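Local coordinates for protein silicatein alpha (Tethya aurantium, PDB 6ZQ3) that probably promotes silica formation in the spicules of a marine sponge, as the mature enzyme of a silicatein built on the papain-family cysteine protease fold, at residues A[56-60]-A[61-65]. Numbering follows the deposited sequence.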
loop_
_atom_site.group_PDB
_atom_site.type_symbol
_atom_site.label_atom_id
_atom_site.label_comp_id
_atom_site.label_asym_id
_atom_site.label_seq_id
_atom_site.Cartn_x
_atom_site.Cartn_y
_atom_site.Cartn_z
ATOM N N ASP A 56 4.944 -14.449 -5.466
ATOM C CA ASP A 56 5.423 -15.552 -6.278
ATOM C C ASP A 56 6.069 -15.146 -7.606
ATOM O O ASP A 56 7.036 -15.793 -8.018
ATOM C CB ASP A 56 4.296 -16.544 -6.567
ATOM C CG ASP A 56 3.758 -17.167 -5.323
ATOM O OD1 ASP A 56 4.451 -17.085 -4.280
ATOM O OD2 ASP A 56 2.646 -17.731 -5.377
ATOM N N CYS A 57 5.560 -14.114 -8.282
ATOM C CA CYS A 57 5.871 -13.944 -9.729
ATOM C C CYS A 57 6.706 -12.730 -10.112
ATOM O O CYS A 57 7.095 -12.603 -11.263
ATOM C CB CYS A 57 4.588 -13.919 -10.558
ATOM S SG CYS A 57 3.372 -15.173 -10.086
ATOM N N SER A 58 6.995 -11.840 -9.173
ATOM C CA SER A 58 7.739 -10.641 -9.518
ATOM C C SER A 58 9.235 -10.723 -9.201
ATOM O O SER A 58 9.908 -9.701 -9.196
ATOM C CB SER A 58 7.114 -9.415 -8.832
ATOM O OG SER A 58 7.444 -9.358 -7.458
ATOM N N VAL A 59 9.767 -11.919 -8.960
ATOM C CA VAL A 59 11.219 -12.062 -8.685
ATOM C C VAL A 59 12.076 -11.581 -9.857
ATOM O O VAL A 59 13.091 -10.924 -9.634
ATOM C CB VAL A 59 11.622 -13.499 -8.260
ATOM C CG1 VAL A 59 13.134 -13.667 -8.235
ATOM C CG2 VAL A 59 11.082 -13.780 -6.877
ATOM N N PRO A 60 11.659 -11.889 -11.100
ATOM C CA PRO A 60 12.401 -11.429 -12.264
ATOM C C PRO A 60 12.270 -9.945 -12.567
ATOM O O PRO A 60 13.039 -9.438 -13.401
ATOM C CB PRO A 60 11.815 -12.243 -13.414
ATOM C CG PRO A 60 11.162 -13.419 -12.764
ATOM C CD PRO A 60 10.613 -12.856 -11.489
ATOM N N TYR A 61 11.336 -9.246 -11.915
ATOM C CA TYR A 61 11.250 -7.786 -12.097
ATOM C C TYR A 61 12.036 -7.088 -11.015
ATOM O O TYR A 61 12.144 -5.876 -11.027
ATOM C CB TYR A 61 9.803 -7.310 -12.178
ATOM C CG TYR A 61 9.098 -7.976 -13.318
ATOM C CD1 TYR A 61 8.587 -9.258 -13.177
ATOM C CD2 TYR A 61 8.995 -7.363 -14.564
ATOM C CE1 TYR A 61 7.966 -9.905 -14.230
ATOM C CE2 TYR A 61 8.372 -8.008 -15.636
ATOM C CZ TYR A 61 7.853 -9.276 -15.454
ATOM O OH TYR A 61 7.214 -9.938 -16.472
ATOM N N GLY A 62 12.621 -7.866 -10.106
ATOM C CA GLY A 62 13.570 -7.333 -9.144
ATOM C C GLY A 62 13.058 -7.248 -7.724
ATOM O O GLY A 62 13.672 -6.586 -6.913
ATOM N N ASN A 63 11.940 -7.911 -7.423
ATOM C CA ASN A 63 11.509 -8.114 -6.043
ATOM C C ASN A 63 12.163 -9.388 -5.419
ATOM O O ASN A 63 12.714 -10.219 -6.140
ATOM C CB ASN A 63 9.985 -8.230 -5.991
ATOM C CG ASN A 63 9.285 -6.908 -6.254
ATOM O OD1 ASN A 63 9.851 -5.843 -6.028
ATOM N ND2 ASN A 63 8.030 -6.969 -6.726
ATOM N N HIS A 64 12.088 -9.519 -4.089
ATOM C CA HIS A 64 12.720 -10.613 -3.351
ATOM C C HIS A 64 11.699 -11.535 -2.652
ATOM O O HIS A 64 11.866 -11.913 -1.513
ATOM C CB HIS A 64 13.670 -10.051 -2.289
ATOM C CG HIS A 64 14.641 -9.036 -2.805
ATOM N ND1 HIS A 64 16.007 -9.211 -2.727
ATOM C CD2 HIS A 64 14.449 -7.828 -3.384
ATOM C CE1 HIS A 64 16.614 -8.158 -3.243
ATOM N NE2 HIS A 64 15.690 -7.305 -3.654
ATOM N N GLY A 65 10.627 -11.886 -3.329
ATOM C CA GLY A 65 9.616 -12.701 -2.694
ATOM C C GLY A 65 9.273 -12.156 -1.319
ATOM O O GLY A 65 8.910 -10.991 -1.189
HETATM O O HOH W 1 8.447 -11.050 -5.624
#
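Ser-58 and Asn-63 face each other across a Schellman motif, the turn that follows helix 51-57 in the papain fold. Its two defining bonds run from Asn-63 N to Ser-58 O (3.2 Å) and from Gly-62 N to Val-59 O (3.1 Å), with Gly-62 at the positive phi of 108° usual for such a turn. Ser-58 O is gripped twice, since Tyr-61 N also donates to it. The side chains repeat the closure: Asn-63 presents ND2 to Ser-58 OG at 2.6 Å, the hydroxyl oxygen lying in the amide plane. With chi1 at 76°, OG sits between its own N and carbonyl carbon, where it also meets Ile-54 O and accepts from a water. Asn-63 OD1 turns to Asn-70 N, so both ends of the amide are engaged, which settles its likely orientation. Replacing the amide by an alanine here is likely to leave Ser-58 OG without its ND2 donor and Asn-70 N without this acceptor. Tyr-61 packs on Val-73 and Ala-80 of helix 71-80, while its ring edge is turned to the backbone of Cys-57 and Ser-58, CD1 lying 4.0 Å from Ser-58 CA and CE1 4.1 Å from Cys-57 O.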